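Rik1-associated factor 1 (Schizosaccharomyces pombe, PDB 4O9D) forms part of the Clr4 methyltransferase complex, which ubiquitylates and methylates histone H3 and so contributes to the establishment of heterochromatin. Local coordinates at residues T91-C96 with D131-L136; A145-N150 with Y181-I186. One frame throughout, in Å; residues are numbered along the deposited sequence.

Contact 1. Residues T91-C96 with D131-L136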
loop_
_atom_site.group_PDB
_atom_site.type_symbol
_atom_site.label_atom_id
_atom_site.label_comp_id
_atom_site.label_asym_id
_atom_site.label_seq_id
_atom_site.Cartn_x
_atom_site.Cartn_y
_atom_site.Cartn_z
ATOM N N THR A 91 2.842 -12.698 -8.349
ATOM C CA THR A 91 2.604 -11.313 -7.963
ATOM C C THR A 91 3.122 -10.905 -6.576
ATOM O O THR A 91 2.830 -11.539 -5.567
ATOM C CB THR A 91 1.107 -11.031 -8.030
ATOM O OG1 THR A 91 0.682 -11.164 -9.395
ATOM C CG2 THR A 91 0.782 -9.612 -7.513
ATOM N N ILE A 92 3.877 -9.817 -6.533
ATOM C CA ILE A 92 4.306 -9.250 -5.267
ATOM C C ILE A 92 3.147 -8.445 -4.714
ATOM O O ILE A 92 2.638 -7.542 -5.384
ATOM C CB ILE A 92 5.528 -8.327 -5.414
ATOM C CG1 ILE A 92 6.707 -9.103 -6.013
ATOM C CG2 ILE A 92 5.905 -7.719 -4.040
ATOM C CD1 ILE A 92 7.262 -10.165 -5.110
ATOM N N SER A 93 2.728 -8.767 -3.495
ATOM C CA SER A 93 1.542 -8.138 -2.947
ATOM C C SER A 93 1.920 -6.994 -2.000
ATOM O O SER A 93 1.205 -6.005 -1.902
ATOM C CB SER A 93 0.636 -9.183 -2.265
ATOM O OG SER A 93 1.314 -9.823 -1.197
ATOM N N ASP A 94 3.050 -7.097 -1.319
ATOM C CA ASP A 94 3.479 -5.990 -0.484
ATOM C C ASP A 94 4.955 -6.140 -0.179
ATOM O O ASP A 94 5.546 -7.187 -0.405
ATOM C CB ASP A 94 2.662 -5.919 0.819
ATOM C CG ASP A 94 2.427 -4.459 1.307
ATOM O OD1 ASP A 94 3.047 -3.522 0.745
ATOM O OD2 ASP A 94 1.630 -4.261 2.255
ATOM N N LEU A 95 5.555 -5.076 0.320
ATOM C CA LEU A 95 6.927 -5.135 0.777
ATOM C C LEU A 95 7.214 -3.919 1.620
ATOM O O LEU A 95 6.539 -2.896 1.499
ATOM C CB LEU A 95 7.913 -5.249 -0.390
ATOM C CG LEU A 95 7.572 -4.579 -1.716
ATOM C CD1 LEU A 95 7.619 -3.081 -1.594
ATOM C CD2 LEU A 95 8.545 -5.071 -2.792
ATOM N N CYS A 96 8.185 -4.051 2.513
ATOM C CA CYS A 96 8.565 -2.930 3.350
ATOM C C CYS A 96 9.962 -3.192 3.872
ATOM O O CYS A 96 10.332 -4.336 4.126
ATOM C CB CYS A 96 7.577 -2.747 4.503
ATOM S SG CYS A 96 7.239 -4.250 5.419
ATOM N N ASP A 131 -2.392 -19.588 1.821
ATOM C CA ASP A 131 -2.984 -18.892 0.678
ATOM C C ASP A 131 -2.199 -17.578 0.469
ATOM O O ASP A 131 -1.251 -17.289 1.212
ATOM C CB ASP A 131 -4.482 -18.645 0.942
ATOM C CG ASP A 131 -5.325 -18.563 -0.336
ATOM O OD1 ASP A 131 -4.787 -18.414 -1.453
ATOM O OD2 ASP A 131 -6.568 -18.636 -0.211
ATOM N N TYR A 132 -2.559 -16.822 -0.557
ATOM C CA TYR A 132 -1.817 -15.605 -0.906
ATOM C C TYR A 132 -1.571 -14.724 0.308
ATOM O O TYR A 132 -2.435 -14.586 1.190
ATOM C CB TYR A 132 -2.590 -14.750 -1.905
ATOM C CG TYR A 132 -2.921 -15.406 -3.222
ATOM C CD1 TYR A 132 -2.285 -16.568 -3.629
ATOM C CD2 TYR A 132 -3.863 -14.833 -4.075
ATOM C CE1 TYR A 132 -2.587 -17.154 -4.844
ATOM C CE2 TYR A 132 -4.181 -15.423 -5.283
ATOM C CZ TYR A 132 -3.538 -16.582 -5.659
ATOM O OH TYR A 132 -3.838 -17.158 -6.871
ATOM N N ILE A 133 -0.381 -14.137 0.354
ATOM C CA ILE A 133 -0.146 -12.995 1.230
ATOM C C ILE A 133 -0.801 -11.776 0.572
ATOM O O ILE A 133 -0.584 -11.536 -0.614
ATOM C CB ILE A 133 1.348 -12.726 1.410
ATOM C CG1 ILE A 133 2.069 -14.014 1.867
ATOM C CG2 ILE A 133 1.560 -11.586 2.427
ATOM C CD1 ILE A 133 1.470 -14.683 3.145
ATOM N N HIS A 134 -1.591 -11.013 1.324
ATOM C CA HIS A 134 -2.201 -9.769 0.774
ATOM C C HIS A 134 -1.616 -8.430 1.272
ATOM O O HIS A 134 -1.681 -7.433 0.556
ATOM C CB HIS A 134 -3.722 -9.755 1.056
ATOM C CG HIS A 134 -4.526 -10.599 0.112
ATOM N ND1 HIS A 134 -5.827 -10.981 0.376
ATOM C CD2 HIS A 134 -4.220 -11.127 -1.099
ATOM C CE1 HIS A 134 -6.294 -11.681 -0.644
ATOM N NE2 HIS A 134 -5.335 -11.793 -1.547
ATOM N N LYS A 135 -1.118 -8.370 2.508
ATOM C CA LYS A 135 -0.586 -7.096 3.049
ATOM C C LYS A 135 0.462 -7.302 4.126
ATOM O O LYS A 135 0.450 -8.315 4.835
ATOM C CB LYS A 135 -1.693 -6.228 3.655
ATOM C CG LYS A 135 -1.416 -4.712 3.564
ATOM C CD LYS A 135 -1.635 -4.161 2.163
ATOM C CE LYS A 135 -1.366 -2.643 2.121
ATOM N NZ LYS A 135 0.014 -2.299 2.610
ATOM N N LEU A 136 1.368 -6.336 4.248
ATOM C CA LEU A 136 2.338 -6.310 5.344
ATOM C C LEU A 136 2.286 -4.998 6.098
ATOM O O LEU A 136 2.018 -3.966 5.511
ATOM C CB LEU A 136 3.770 -6.454 4.805
ATOM C CG LEU A 136 4.105 -7.763 4.108
ATOM C CD1 LEU A 136 5.533 -7.686 3.523
ATOM C CD2 LEU A 136 3.948 -8.923 5.090
#
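Ile133 and Ser93 meet where two neighbouring blades of the WD40 beta-propeller bring together strands 133-136 and 92-96, the inner strands of their blades. The strand segments run nearly parallel, 22° apart and 5.4 Å at closest approach, and it is the side chains of strand 92-96 that bond to the opposite backbone. At Ile133 the carbonyl takes up the hydroxyl of Ser93, OG standing 2.6 Å from O. Ser93 places OG between its own backbone N and carbonyl carbon (chi1 61°), and the donor arrives from above the peptide plane. His134 lies level with Ser93, but its CB points away from strand 92-96, and ND1 bonds to Ser184. His134 and Lys135 both face Ala147 in a classic beta bulge, mirrored in the other blade by Ser93 and Asp94 facing Gly107; the second bulge lets two consecutive side chains turn to the same neighbour. Lys135 curls its bent chain round the carboxylate, and NZ reaches Asp94 OD2 at 2.6 Å in a salt bridge on the syn side. Leu136 N donates to that same OD2 at 2.9 Å from the anti side and almost straight (174°), so the two donors grip one oxygen from opposite faces of the carboxylate plane. The other oxygen, OD1, accepts from Leu95 N within its own strand, which with the bonds to OD2 helps limit the rotation of the carboxylate. Leu136 also packs against strand 92-96, its CB 4.2 Å from Cys96 SG and its CD1 4.0 Å from Leu95 CA.

Contact 2. Residues A145-N150 with Y181-I186; sequences AVACKN and YSASLI
The next interface between blades of the propeller joins strand 145-148, second from the inside of its blade, to strand 182-186, the inner strand of the blade that follows. The segments run antiparallel at an angle of 143° and diverge, so backbone bonding is confined to one end: Ala183 N gives its hydrogen to Cys148 O over 3.1 Å, tilted from the carbonyl plane. One residue beyond Cys148, Lys149 O accepts from the hydroxyl of Ser182, with OG 2.8 Å from the acceptor, in the carbonyl plane and on a lone pair. OG gets there by standing opposite its own carbonyl carbon and beside the backbone N (chi1 -71°), where it also lies alongside CG of Lys149. An alanine in place of Ser182 would probably leave Lys149 O without this donor and weaken the hold between the two blades at the end of strand 145-148. A water donates to both Asn150 O and Tyr181 O and extends the bonding beyond that end, while Asn150 N points almost straight at Cys148 SG in a hydrogen bond within the segment. Toward the other end the contact is apolar, two alanines meeting each other and Ile186. The methyl of Ala147 sits between Ala183 CB and Ile186 CB, the latter 3.9 Å away. Ile186 sends CG1 out opposite its backbone N (chi1 -151°), which carries the branch toward strand 145-148; CD1 lies 3.8 Å from Ala145 CB and 3.5 Å from Val146 O.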
loop_
_atom_site.group_PDB
_atom_site.type_symbol
_atom_site.label_atom_id
_atom_site.label_comp_id
_atom_site.label_asym_id
_atom_site.label_seq_id
_atom_site.Cartn_x
_atom_site.Cartn_y
_atom_site.Cartn_z
ATOM N N ALA A 145 3.672 -7.581 10.666
ATOM C CA ALA A 145 2.326 -8.143 10.628
ATOM C C ALA A 145 1.995 -8.571 9.216
ATOM O O ALA A 145 2.354 -7.900 8.236
ATOM C CB ALA A 145 1.285 -7.159 11.188
ATOM N N VAL A 146 1.333 -9.712 9.108
ATOM C CA VAL A 146 1.068 -10.316 7.834
ATOM C C VAL A 146 -0.430 -10.561 7.697
ATOM O O VAL A 146 -1.025 -11.151 8.592
ATOM C CB VAL A 146 1.799 -11.635 7.746
ATOM C CG1 VAL A 146 1.650 -12.225 6.373
ATOM C CG2 VAL A 146 3.279 -11.403 8.091
ATOM N N ALA A 147 -1.039 -10.118 6.590
ATOM C CA ALA A 147 -2.447 -10.423 6.347
ATOM C C ALA A 147 -2.565 -11.432 5.210
ATOM O O ALA A 147 -2.103 -11.200 4.095
ATOM C CB ALA A 147 -3.265 -9.139 6.060
ATOM N N CYS A 148 -3.210 -12.560 5.501
ATOM C CA CYS A 148 -3.242 -13.678 4.564
ATOM C C CYS A 148 -4.658 -13.945 4.056
ATOM O O CYS A 148 -5.643 -13.773 4.783
ATOM C CB CYS A 148 -2.664 -14.938 5.235
ATOM S SG CYS A 148 -2.724 -16.410 4.179
ATOM N N LYS A 149 -4.736 -14.385 2.804
ATOM C CA LYS A 149 -5.993 -14.708 2.160
ATOM C C LYS A 149 -6.748 -15.813 2.899
ATOM O O LYS A 149 -7.978 -15.884 2.810
ATOM C CB LYS A 149 -5.729 -15.112 0.703
ATOM C CG LYS A 149 -6.966 -15.158 -0.195
ATOM C CD LYS A 149 -6.594 -15.304 -1.671
ATOM C CE LYS A 149 -7.832 -15.451 -2.546
ATOM N NZ LYS A 149 -7.516 -15.355 -4.010
ATOM N N ASN A 150 -6.030 -16.663 3.641
ATOM C CA ASN A 150 -6.690 -17.759 4.355
ATOM C C ASN A 150 -7.511 -17.271 5.543
ATOM O O ASN A 150 -8.175 -18.060 6.200
ATOM C CB ASN A 150 -5.682 -18.839 4.817
ATOM C CG ASN A 150 -4.714 -18.336 5.868
ATOM O OD1 ASN A 150 -4.799 -17.192 6.289
ATOM N ND2 ASN A 150 -3.787 -19.199 6.305
ATOM N N TYR A 181 -13.939 -15.391 5.391
ATOM C CA TYR A 181 -13.338 -14.110 5.030
ATOM C C TYR A 181 -11.831 -14.185 4.785
ATOM O O TYR A 181 -11.139 -15.055 5.316
ATOM C CB TYR A 181 -13.602 -13.053 6.111
ATOM C CG TYR A 181 -15.052 -12.606 6.236
ATOM C CD1 TYR A 181 -16.001 -12.944 5.277
ATOM C CD2 TYR A 181 -15.464 -11.858 7.324
ATOM C CE1 TYR A 181 -17.328 -12.518 5.398
ATOM C CE2 TYR A 181 -16.778 -11.452 7.460
ATOM C CZ TYR A 181 -17.701 -11.782 6.489
ATOM O OH TYR A 181 -19.011 -11.374 6.629
ATOM N N SER A 182 -11.328 -13.262 3.980
ATOM C CA SER A 182 -9.884 -13.153 3.756
ATOM C C SER A 182 -9.378 -11.965 4.545
ATOM O O SER A 182 -10.078 -10.964 4.649
ATOM C CB SER A 182 -9.581 -12.983 2.280
ATOM O OG SER A 182 -9.839 -14.202 1.578
ATOM N N ALA A 183 -8.196 -12.091 5.147
ATOM C CA ALA A 183 -7.561 -10.955 5.788
ATOM C C ALA A 183 -6.766 -10.252 4.701
ATOM O O ALA A 183 -5.812 -10.825 4.140
ATOM C CB ALA A 183 -6.654 -11.392 6.906
ATOM N N SER A 184 -7.151 -9.015 4.395
ATOM C CA SER A 184 -6.541 -8.309 3.269
ATOM C C SER A 184 -5.913 -6.939 3.585
ATOM O O SER A 184 -5.267 -6.364 2.709
ATOM C CB SER A 184 -7.580 -8.135 2.151
ATOM O OG SER A 184 -7.998 -9.402 1.651
ATOM N N LEU A 185 -6.123 -6.410 4.791
ATOM C CA LEU A 185 -5.537 -5.120 5.192
ATOM C C LEU A 185 -4.961 -5.260 6.577
ATOM O O LEU A 185 -5.532 -5.974 7.399
ATOM C CB LEU A 185 -6.611 -4.023 5.228
ATOM C CG LEU A 185 -7.385 -3.957 3.907
ATOM C CD1 LEU A 185 -8.686 -3.153 4.085
ATOM C CD2 LEU A 185 -6.496 -3.380 2.854
ATOM N N ILE A 186 -3.893 -4.537 6.886
ATOM C CA ILE A 186 -3.306 -4.669 8.228
ATOM C C ILE A 186 -2.462 -3.453 8.577
ATOM O O ILE A 186 -1.724 -2.936 7.726
ATOM C CB ILE A 186 -2.506 -6.011 8.332
ATOM C CG1 ILE A 186 -2.473 -6.556 9.773
ATOM C CG2 ILE A 186 -1.058 -5.872 7.746
ATOM C CD1 ILE A 186 -2.137 -8.070 9.843
HETATM O O HOH W 1 -11.006 -17.808 6.174
#

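Overall arrangement
Contact 1 and contact 2 lie on successive blade boundaries of the propeller, their centres 9 Å apart, and the blade between them supplies one strand to each. Strands 133-138 and 144-148 are antiparallel neighbours in that blade, probably joined by backbone hydrogen bonds from His134 N to Ala147 O and from Lys149 N to Tyr132 O, each 2.8 Å. The side-chain bond of His134 to Ser184 also spans the two, the serine hydroxyl being shared with Asp204. The centres of contacts 1 and 2 lie about 10 Å and 13 Å from the centre of the chain; contact 1 combines a salt bridge with side-chain-to-backbone hydrogen bonds, contact 2 a backbone bond and a hydroxyl bond with apolar packing of alanines and Ile186.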